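Local atomic coordinates of Lmo2446 protein (PDB entry 5I0D), a protein that belongs to glycoside hydrolase family 31 and joins a TIM-barrel domain to several beta domains, among them a calcium-containing family 6 carbohydrate-binding module. Residues I705-K710 with Y838-D843; P940-F945 with N1055-V1060. All coordinates share one frame; numbering follows the deposited sequence.

Contact 1: residues I705-K710 with Y838-D843; sequences IYTAAK and YSFYDD
A helix-on-strand junction between the family 31 TIM-barrel region and a following beta sheet brings Thr707 of helix 702-715 against Tyr841 of strand 835-842, the two short axes crossing at 100° and 7.6 Å apart. Tyr841 N donates a hydrogen bond to Thr707 OG1 (3.1 Å). The methyl CG2 of Thr707 touches the strand too, 3.2 Å from Tyr838 OH and against Ser839 O. The side chain of Lys710 extends with CG anti to the backbone N (chi1 -176°), which carries its aliphatic part across the Tyr841 ring: CD sits almost over the middle of one face, 3.3 Å from the centroid, a close CH-pi contact. Asp843 CB covers the opposite face nearer the rim, while Tyr706 CE2 meets the ring edge, 3.4 Å from Tyr841 CE2, with the two ring planes 37° apart. A water bridges the hydroxyls of Tyr706 and Tyr841. Thr707 OG1 is also bonded to Pro703 O, Tyr706 OH to Leu360 O, and Lys710 NZ forms a salt bridge with Asp714. Strand 835-842 is outermost in its antiparallel sheet; the paired strand 848-857 touches Lys710 and Tyr841 through Met849, while Pro803 of strand 801-806 packs on Tyr838 and Phe840.

Contact 2: residues P940-F945 with N1055-V1060; sequences PYEAEF and NFDHVV. With CA (calcium ion), chain S; GLC (alpha-D-glucopyranose), chain D; GLC (alpha-D-glucopyranose), chain C.
Pro940 lays CB over one face of the His1058 imidazole, 3.9 Å from the ring centroid and displaced toward its rim, and runs side by side with Val1060, whose CG2 touches the same CB. With His1058 CG between its backbone N and carbonyl carbon (chi1 71°), the ring is brought against Pro940. The carboxylate of Glu942 stands nearly perpendicular to this imidazole, their planes 81° apart, and its OE1 reaches the calcium ion at 2.3 Å; its OE2 is held by Asn916, and His1058 ND1 by Thr961 OG1. Strand 941-942 pairs antiparallel with strand 1054-1062 in the family 6 carbohydrate-binding module: Tyr941 and Val1059 exchange two backbone hydrogen bonds, Tyr941 N to Val1059 O measuring 2.8 Å. Asp1057 and His1058 form a classic beta bulge opposite Arg994, which also makes a salt bridge with Asp1057 OD2. Both Asp1057 O and OD1 bind the calcium, at 2.4 and 2.3 Å; Glu944 grips it with both carboxylate oxygens, and Thr961 and Gly964 complete the site. Ala943 CB rests over a face of the Phe1056 ring, 4.1 Å from its centroid. Asn1055 uses both amide atoms on one alpha-D-glucopyranose: ND2 donates to O3 (2.7 Å) and OD1 accepts from O4.

The contacts follow one another along the chain, contact 1 closing before contact 2 opens. Their centres lie about 35 Å apart and their nearest atoms about 22 Å, so they do not touch, and they share no helix or sheet. The centre of contact 1 is about 19 Å from that of the chain; that of contact 2 is farther out, about 40 Å from it, where strand 941-942 pairs with strand 1054-1062 of the carbohydrate-binding module. Contact 1 packs helix 702-715 against the edge of a downstream six-stranded antiparallel sheet formed by segments between residues 835 and 934, whereas contact 2 closes a single module, with calcium bound between its early and late strands.

Contact 1: residues I705-K710 with Y838-D843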
ATOM      1  N   ILE A 705     -10.946  10.012   6.762  1.00 11.68           N
ATOM      2  CA  ILE A 705      -9.721   9.207   6.711  1.00 11.59           C
ATOM      3  C   ILE A 705      -9.774   8.092   7.762  1.00 11.62           C
ATOM      4  O   ILE A 705      -9.501   6.921   7.464  1.00 11.46           O
ATOM      5  CB  ILE A 705      -8.476  10.113   6.857  1.00 11.66           C
ATOM      6  CG1 ILE A 705      -8.344  10.995   5.602  1.00 11.68           C
ATOM      7  CG2 ILE A 705      -7.206   9.285   7.071  1.00 11.60           C
ATOM      8  CD1 ILE A 705      -7.285  12.082   5.685  1.00 11.57           C
ATOM      9  N   TYR A 706     -10.181   8.444   8.979  1.00 11.84           N
ATOM     10  CA  TYR A 706     -10.179   7.465  10.046  1.00 11.70           C
ATOM     11  C   TYR A 706     -11.300   6.448   9.886  1.00 11.73           C
ATOM     12  O   TYR A 706     -11.108   5.286  10.259  1.00 11.65           O
ATOM     13  CB  TYR A 706     -10.212   8.141  11.409  1.00 11.83           C
ATOM     14  CG  TYR A 706      -9.761   7.234  12.529  1.00 11.73           C
ATOM     15  CD1 TYR A 706      -8.546   6.526  12.449  1.00 11.49           C
ATOM     16  CD2 TYR A 706     -10.513   7.094  13.676  1.00 12.02           C
ATOM     17  CE1 TYR A 706      -8.135   5.695  13.481  1.00 11.62           C
ATOM     18  CE2 TYR A 706     -10.090   6.286  14.706  1.00 11.98           C
ATOM     19  CZ  TYR A 706      -8.911   5.574  14.601  1.00 11.87           C
ATOM     20  OH  TYR A 706      -8.515   4.761  15.658  1.00 12.11           O
ATOM     21  N   THR A 707     -12.443   6.855   9.318  1.00 11.58           N
ATOM     22  CA  THR A 707     -13.498   5.876   8.969  1.00 11.75           C
ATOM     23  C   THR A 707     -12.944   4.883   7.925  1.00 11.80           C
ATOM     24  O   THR A 707     -13.172   3.659   8.017  1.00 12.00           O
ATOM     25  CB  THR A 707     -14.788   6.586   8.481  1.00 11.84           C
ATOM     26  OG1 THR A 707     -15.342   7.333   9.566  1.00 12.02           O
ATOM     27  CG2 THR A 707     -15.851   5.603   8.000  1.00 12.01           C
ATOM     28  N   ALA A 708     -12.201   5.393   6.955  1.00 11.80           N
ATOM     29  CA  ALA A 708     -11.554   4.510   5.956  1.00 11.75           C
ATOM     30  C   ALA A 708     -10.529   3.578   6.610  1.00 12.02           C
ATOM     31  O   ALA A 708     -10.464   2.397   6.252  1.00 11.44           O
ATOM     32  CB  ALA A 708     -10.933   5.322   4.836  1.00 11.74           C
ATOM     33  N   ALA A 709      -9.763   4.075   7.592  1.00 12.26           N
ATOM     34  CA  ALA A 709      -8.839   3.211   8.343  1.00 12.51           C
ATOM     35  C   ALA A 709      -9.579   2.055   9.024  1.00 13.21           C
ATOM     36  O   ALA A 709      -9.107   0.906   9.013  1.00 12.82           O
ATOM     37  CB  ALA A 709      -8.053   4.006   9.373  1.00 12.89           C
ATOM     38  N   LYS A 710     -10.728   2.350   9.625  1.00 13.83           N
ATOM     39  CA  LYS A 710     -11.539   1.282  10.239  1.00 15.02           C
ATOM     40  C   LYS A 710     -12.093   0.310   9.196  1.00 15.22           C
ATOM     41  O   LYS A 710     -12.178  -0.887   9.450  1.00 15.44           O
ATOM     42  CB  LYS A 710     -12.679   1.851  11.086  1.00 16.28           C
ATOM     43  CG  LYS A 710     -13.460   0.758  11.814  1.00 17.62           C
ATOM     44  CD  LYS A 710     -14.333   1.306  12.925  1.00 19.12           C
ATOM     45  CE  LYS A 710     -14.863   0.191  13.821  1.00 20.51           C
ATOM     46  NZ  LYS A 710     -15.888  -0.588  13.103  1.00 21.55           N
ATOM     47  N   TYR A 838     -23.875   5.958   4.161  1.00 16.94           N
ATOM     48  CA  TYR A 838     -22.516   5.937   4.675  1.00 16.33           C
ATOM     49  C   TYR A 838     -22.563   5.630   6.155  1.00 15.83           C
ATOM     50  O   TYR A 838     -23.424   6.169   6.865  1.00 15.80           O
ATOM     51  CB  TYR A 838     -21.919   7.310   4.498  1.00 15.96           C
ATOM     52  CG  TYR A 838     -20.511   7.486   4.978  1.00 15.88           C
ATOM     53  CD1 TYR A 838     -19.444   6.946   4.281  1.00 16.48           C
ATOM     54  CD2 TYR A 838     -20.238   8.266   6.088  1.00 15.99           C
ATOM     55  CE1 TYR A 838     -18.131   7.133   4.705  1.00 16.43           C
ATOM     56  CE2 TYR A 838     -18.939   8.471   6.515  1.00 16.01           C
ATOM     57  CZ  TYR A 838     -17.896   7.912   5.826  1.00 16.02           C
ATOM     58  OH  TYR A 838     -16.616   8.148   6.249  1.00 16.15           O
ATOM     59  N   SER A 839     -21.632   4.797   6.610  0.50 15.54           N
ATOM     60  CA  SER A 839     -21.496   4.463   8.025  0.50 15.52           C
ATOM     61  C   SER A 839     -20.267   5.199   8.583  0.50 14.96           C
ATOM     62  O   SER A 839     -19.134   4.800   8.313  0.50 15.08           O
ATOM     63  CB  SER A 839     -21.345   2.950   8.179  0.50 16.13           C
ATOM     64  OG  SER A 839     -21.444   2.552   9.532  0.50 16.28           O
ATOM     65  N   PHE A 840     -20.500   6.273   9.332  1.00 14.64           N
ATOM     66  CA  PHE A 840     -19.437   7.093   9.911  1.00 14.54           C
ATOM     67  C   PHE A 840     -18.919   6.489  11.222  1.00 14.78           C
ATOM     68  O   PHE A 840     -19.701   6.169  12.100  1.00 15.16           O
ATOM     69  CB  PHE A 840     -19.990   8.510  10.155  1.00 14.44           C
ATOM     70  CG  PHE A 840     -19.064   9.414  10.908  1.00 14.42           C
ATOM     71  CD1 PHE A 840     -17.731   9.533  10.534  1.00 14.48           C
ATOM     72  CD2 PHE A 840     -19.527  10.151  11.987  1.00 14.89           C
ATOM     73  CE1 PHE A 840     -16.869  10.359  11.229  1.00 14.64           C
ATOM     74  CE2 PHE A 840     -18.669  10.984  12.689  1.00 15.16           C
ATOM     75  CZ  PHE A 840     -17.339  11.092  12.300  1.00 14.91           C
ATOM     76  N   TYR A 841     -17.609   6.347  11.354  1.00 14.88           N
ATOM     77  CA  TYR A 841     -16.993   5.894  12.616  1.00 15.20           C
ATOM     78  C   TYR A 841     -16.776   7.086  13.552  1.00 15.55           C
ATOM     79  O   TYR A 841     -15.815   7.819  13.428  1.00 15.43           O
ATOM     80  CB  TYR A 841     -15.685   5.171  12.342  1.00 15.17           C
ATOM     81  CG  TYR A 841     -14.922   4.621  13.542  1.00 15.51           C
ATOM     82  CD1 TYR A 841     -15.569   3.927  14.568  1.00 15.83           C
ATOM     83  CD2 TYR A 841     -13.537   4.766  13.637  1.00 15.52           C
ATOM     84  CE1 TYR A 841     -14.875   3.415  15.647  1.00 15.99           C
ATOM     85  CE2 TYR A 841     -12.845   4.251  14.724  1.00 15.77           C
ATOM     86  CZ  TYR A 841     -13.524   3.588  15.724  1.00 16.04           C
ATOM     87  OH  TYR A 841     -12.816   3.062  16.775  1.00 16.27           O
ATOM     88  N   ASP A 842     -17.678   7.256  14.511  1.00 16.47           N
ATOM     89  CA  ASP A 842     -17.635   8.408  15.392  1.00 17.14           C
ATOM     90  C   ASP A 842     -16.757   8.049  16.591  1.00 17.85           C
ATOM     91  O   ASP A 842     -17.240   7.757  17.696  1.00 18.36           O
ATOM     92  CB  ASP A 842     -19.070   8.780  15.776  1.00 17.92           C
ATOM     93  CG  ASP A 842     -19.168  10.062  16.586  1.00 18.74           C
ATOM     94  OD1 ASP A 842     -18.128  10.698  16.896  1.00 19.25           O
ATOM     95  OD2 ASP A 842     -20.319  10.397  16.944  1.00 19.28           O
ATOM     96  N   ASP A 843     -15.449   8.073  16.360  1.00 18.10           N
ATOM     97  CA  ASP A 843     -14.468   7.679  17.383  1.00 18.99           C
ATOM     98  C   ASP A 843     -14.430   8.630  18.574  1.00 19.32           C
ATOM     99  O   ASP A 843     -14.161   8.190  19.697  1.00 19.59           O
ATOM    100  CB  ASP A 843     -13.078   7.555  16.790  1.00 19.74           C
ATOM    101  CG  ASP A 843     -12.513   8.873  16.389  1.00 20.78           C
ATOM    102  OD1 ASP A 843     -13.178   9.550  15.580  1.00 22.84           O
ATOM    103  OD2 ASP A 843     -11.427   9.234  16.877  1.00 22.32           O
TER
HETATM  104  O   HOH W   1     -10.344   3.757  17.421  1.00 16.67           O

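Contact 2: residues P940-F945 with N1055-V1060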
ATOM      1  N   PRO A 940     -25.458  24.192 -10.132  1.00 15.06           N
ATOM      2  CA  PRO A 940     -25.187  24.770 -11.428  1.00 15.49           C
ATOM      3  C   PRO A 940     -23.913  24.253 -12.064  1.00 15.38           C
ATOM      4  O   PRO A 940     -22.969  23.870 -11.365  1.00 15.37           O
ATOM      5  CB  PRO A 940     -25.042  26.266 -11.134  1.00 15.84           C
ATOM      6  CG  PRO A 940     -25.655  26.475  -9.805  1.00 15.90           C
ATOM      7  CD  PRO A 940     -25.423  25.209  -9.068  1.00 15.39           C
ATOM      8  N   TYR A 941     -23.924  24.263 -13.390  1.00 15.51           N
ATOM      9  CA  TYR A 941     -22.746  24.100 -14.197  1.00 15.78           C
ATOM     10  C   TYR A 941     -22.208  25.502 -14.478  1.00 15.97           C
ATOM     11  O   TYR A 941     -22.792  26.252 -15.261  1.00 15.89           O
ATOM     12  CB  TYR A 941     -23.107  23.396 -15.506  1.00 16.30           C
ATOM     13  CG  TYR A 941     -23.415  21.938 -15.310  1.00 16.53           C
ATOM     14  CD1 TYR A 941     -24.696  21.506 -14.948  1.00 17.14           C
ATOM     15  CD2 TYR A 941     -22.420  20.981 -15.485  1.00 16.76           C
ATOM     16  CE1 TYR A 941     -24.970  20.155 -14.748  1.00 17.35           C
ATOM     17  CE2 TYR A 941     -22.679  19.639 -15.307  1.00 16.91           C
ATOM     18  CZ  TYR A 941     -23.936  19.229 -14.924  1.00 17.35           C
ATOM     19  OH  TYR A 941     -24.138  17.880 -14.807  1.00 18.51           O
ATOM     20  N   GLU A 942     -21.120  25.864 -13.800  1.00 15.93           N
ATOM     21  CA  GLU A 942     -20.568  27.221 -13.939  1.00 16.43           C
ATOM     22  C   GLU A 942     -19.958  27.441 -15.326  1.00 16.77           C
ATOM     23  O   GLU A 942     -19.160  26.637 -15.792  1.00 16.09           O
ATOM     24  CB  GLU A 942     -19.522  27.497 -12.866  1.00 16.83           C
ATOM     25  CG  GLU A 942     -20.042  27.447 -11.437  1.00 16.87           C
ATOM     26  CD  GLU A 942     -21.166  28.433 -11.175  1.00 17.61           C
ATOM     27  OE1 GLU A 942     -21.237  29.440 -11.898  1.00 18.58           O
ATOM     28  OE2 GLU A 942     -21.974  28.209 -10.243  1.00 18.12           O
ATOM     29  N   ALA A 943     -20.343  28.537 -15.988  1.00 17.17           N
ATOM     30  CA  ALA A 943     -19.800  28.864 -17.304  1.00 17.85           C
ATOM     31  C   ALA A 943     -18.283  29.004 -17.265  1.00 18.27           C
ATOM     32  O   ALA A 943     -17.568  28.588 -18.188  1.00 18.29           O
ATOM     33  CB  ALA A 943     -20.416  30.170 -17.817  1.00 18.44           C
ATOM     34  N   GLU A 944     -17.810  29.600 -16.183  1.00 18.76           N
ATOM     35  CA  GLU A 944     -16.389  29.784 -15.920  1.00 19.59           C
ATOM     36  C   GLU A 944     -15.594  28.455 -15.833  1.00 19.50           C
ATOM     37  O   GLU A 944     -14.389  28.452 -16.042  1.00 19.75           O
ATOM     38  CB  GLU A 944     -16.171  30.694 -14.677  1.00 20.17           C
ATOM     39  CG  GLU A 944     -16.782  30.260 -13.315  1.00 19.86           C
ATOM     40  CD  GLU A 944     -18.216  30.777 -12.958  1.00 20.35           C
ATOM     41  OE1 GLU A 944     -18.975  30.943 -13.911  1.00 19.85           O
ATOM     42  OE2 GLU A 944     -18.406  30.870 -11.721  1.00 20.17           O
ATOM     43  N   PHE A 945     -16.262  27.340 -15.532  1.00 19.15           N
ATOM     44  CA  PHE A 945     -15.617  26.011 -15.538  1.00 19.43           C
ATOM     45  C   PHE A 945     -15.838  25.224 -16.839  1.00 20.29           C
ATOM     46  O   PHE A 945     -15.418  24.060 -16.946  1.00 20.41           O
ATOM     47  CB  PHE A 945     -16.126  25.157 -14.373  1.00 18.96           C
ATOM     48  CG  PHE A 945     -15.917  25.756 -13.002  1.00 19.10           C
ATOM     49  CD1 PHE A 945     -14.891  26.659 -12.726  1.00 19.97           C
ATOM     50  CD2 PHE A 945     -16.764  25.391 -11.966  1.00 18.72           C
ATOM     51  CE1 PHE A 945     -14.745  27.190 -11.441  1.00 20.20           C
ATOM     52  CE2 PHE A 945     -16.607  25.898 -10.680  1.00 18.64           C
ATOM     53  CZ  PHE A 945     -15.602  26.790 -10.417  1.00 19.40           C
ATOM     54  N   ASN A1055     -22.926  38.756 -19.965  1.00 22.39           N
ATOM     55  CA  ASN A1055     -22.098  38.047 -19.007  1.00 21.78           C
ATOM     56  C   ASN A1055     -22.835  36.777 -18.677  1.00 20.65           C
ATOM     57  O   ASN A1055     -24.014  36.839 -18.341  1.00 20.85           O
ATOM     58  CB  ASN A1055     -21.877  38.905 -17.774  1.00 22.39           C
ATOM     59  CG  ASN A1055     -20.984  40.094 -18.065  1.00 23.78           C
ATOM     60  OD1 ASN A1055     -20.249  40.104 -19.056  1.00 24.13           O
ATOM     61  ND2 ASN A1055     -21.045  41.104 -17.208  1.00 24.78           N
ATOM     62  N   PHE A1056     -22.154  35.637 -18.770  1.00 19.99           N
ATOM     63  CA  PHE A1056     -22.791  34.304 -18.704  1.00 18.89           C
ATOM     64  C   PHE A1056     -22.339  33.640 -17.403  1.00 18.54           C
ATOM     65  O   PHE A1056     -21.172  33.319 -17.242  1.00 18.62           O
ATOM     66  CB  PHE A1056     -22.358  33.523 -19.946  1.00 18.83           C
ATOM     67  CG  PHE A1056     -22.970  32.141 -20.116  1.00 18.17           C
ATOM     68  CD1 PHE A1056     -24.051  31.674 -19.354  1.00 18.03           C
ATOM     69  CD2 PHE A1056     -22.482  31.317 -21.125  1.00 18.07           C
ATOM     70  CE1 PHE A1056     -24.568  30.396 -19.571  1.00 17.31           C
ATOM     71  CE2 PHE A1056     -23.017  30.053 -21.359  1.00 17.53           C
ATOM     72  CZ  PHE A1056     -24.057  29.590 -20.576  1.00 17.17           C
ATOM     73  N   ASP A1057     -23.270  33.453 -16.479  1.00 18.21           N
ATOM     74  CA  ASP A1057     -22.923  33.017 -15.132  1.00 18.23           C
ATOM     75  C   ASP A1057     -22.820  31.498 -14.975  1.00 17.63           C
ATOM     76  O   ASP A1057     -21.819  30.984 -14.397  1.00 18.29           O
ATOM     77  CB  ASP A1057     -23.930  33.573 -14.121  1.00 18.66           C
ATOM     78  CG  ASP A1057     -23.599  33.179 -12.702  1.00 19.00           C
ATOM     79  OD1 ASP A1057     -22.428  32.806 -12.452  1.00 20.03           O
ATOM     80  OD2 ASP A1057     -24.516  33.220 -11.858  1.00 18.98           O
ATOM     81  N   HIS A1058     -23.894  30.828 -15.431  1.00 17.03           N
ATOM     82  CA  HIS A1058     -24.075  29.378 -15.281  1.00 16.41           C
ATOM     83  C   HIS A1058     -25.274  28.856 -16.054  1.00 16.13           C
ATOM     84  O   HIS A1058     -26.119  29.639 -16.512  1.00 15.84           O
ATOM     85  CB  HIS A1058     -24.195  28.955 -13.784  1.00 16.57           C
ATOM     86  CG  HIS A1058     -25.472  29.360 -13.088  1.00 16.82           C
ATOM     87  ND1 HIS A1058     -25.470  29.965 -11.853  1.00 17.29           N
ATOM     88  CD2 HIS A1058     -26.779  29.175 -13.403  1.00 16.96           C
ATOM     89  CE1 HIS A1058     -26.710  30.177 -11.455  1.00 17.71           C
ATOM     90  NE2 HIS A1058     -27.527  29.710 -12.378  1.00 17.25           N
ATOM     91  N   VAL A1059     -25.355  27.527 -16.143  1.00 15.79           N
ATOM     92  CA  VAL A1059     -26.608  26.852 -16.469  1.00 15.88           C
ATOM     93  C   VAL A1059     -27.011  25.911 -15.354  1.00 16.02           C
ATOM     94  O   VAL A1059     -26.153  25.374 -14.649  1.00 16.31           O
ATOM     95  CB  VAL A1059     -26.580  26.108 -17.833  1.00 15.72           C
ATOM     96  CG1 VAL A1059     -26.216  27.064 -18.952  1.00 15.96           C
ATOM     97  CG2 VAL A1059     -25.638  24.929 -17.856  1.00 15.71           C
ATOM     98  N   VAL A1060     -28.311  25.696 -15.225  1.00 16.20           N
ATOM     99  CA  VAL A1060     -28.882  24.750 -14.280  1.00 16.37           C
ATOM    100  C   VAL A1060     -29.818  23.868 -15.090  1.00 16.80           C
ATOM    101  O   VAL A1060     -30.567  24.368 -15.942  1.00 16.72           O
ATOM    102  CB  VAL A1060     -29.661  25.471 -13.160  1.00 17.08           C
ATOM    103  CG1 VAL A1060     -30.521  24.510 -12.352  1.00 17.57           C
ATOM    104  CG2 VAL A1060     -28.711  26.228 -12.250  1.00 17.38           C
TER
HETATM  105 CA    CA S1106     -20.478  31.541 -12.482  1.00 14.58          CA
HETATM  106  C1  GLC D   4     -19.571  46.195 -19.795  1.00 34.20           C
HETATM  107  C2  GLC D   4     -19.760  45.319 -18.563  1.00 33.45           C
HETATM  108  C3  GLC D   4     -19.033  43.989 -18.720  1.00 32.23           C
HETATM  109  C4  GLC D   4     -19.493  43.293 -19.996  1.00 32.35           C
HETATM  110  C5  GLC D   4     -19.348  44.248 -21.178  1.00 33.16           C
HETATM  111  C6  GLC D   4     -19.873  43.665 -22.476  1.00 33.29           C
HETATM  112  O2  GLC D   4     -19.310  45.985 -17.377  1.00 33.66           O
HETATM  113  O3  GLC D   4     -19.303  43.194 -17.567  1.00 31.39           O
HETATM  114  O4  GLC D   4     -18.702  42.120 -20.215  1.00 32.65           O
HETATM  115  O5  GLC D   4     -20.050  45.474 -20.932  1.00 32.98           O
HETATM  116  O6  GLC D   4     -19.488  44.572 -23.512  1.00 34.55           O
HETATM  117  C1  GLC C   1     -11.590  28.803 -14.071  1.00 21.72           C
HETATM  118  C2  GLC C   1     -12.103  29.881 -13.110  1.00 22.01           C
HETATM  119  C3  GLC C   1     -11.214  29.996 -11.882  1.00 21.45           C
HETATM  120  C4  GLC C   1     -10.983  28.630 -11.240  1.00 20.58           C
HETATM  121  C5  GLC C   1     -10.520  27.613 -12.269  1.00 19.62           C
HETATM  122  C6  GLC C   1     -10.434  26.228 -11.669  1.00 18.86           C
HETATM  123  O1  GLC C   1     -10.348  29.180 -14.674  1.00 22.24           O
HETATM  124  O2  GLC C   1     -12.169  31.150 -13.769  1.00 23.33           O
HETATM  125  O3  GLC C   1     -11.845  30.854 -10.924  1.00 22.30           O
HETATM  126  O4  GLC C   1     -10.010  28.745 -10.200  1.00 20.28           O
HETATM  127  O5  GLC C   1     -11.435  27.558 -13.375  1.00 20.46           O
HETATM  128  O6  GLC C   1      -9.875  25.394 -12.678  1.00 17.89           O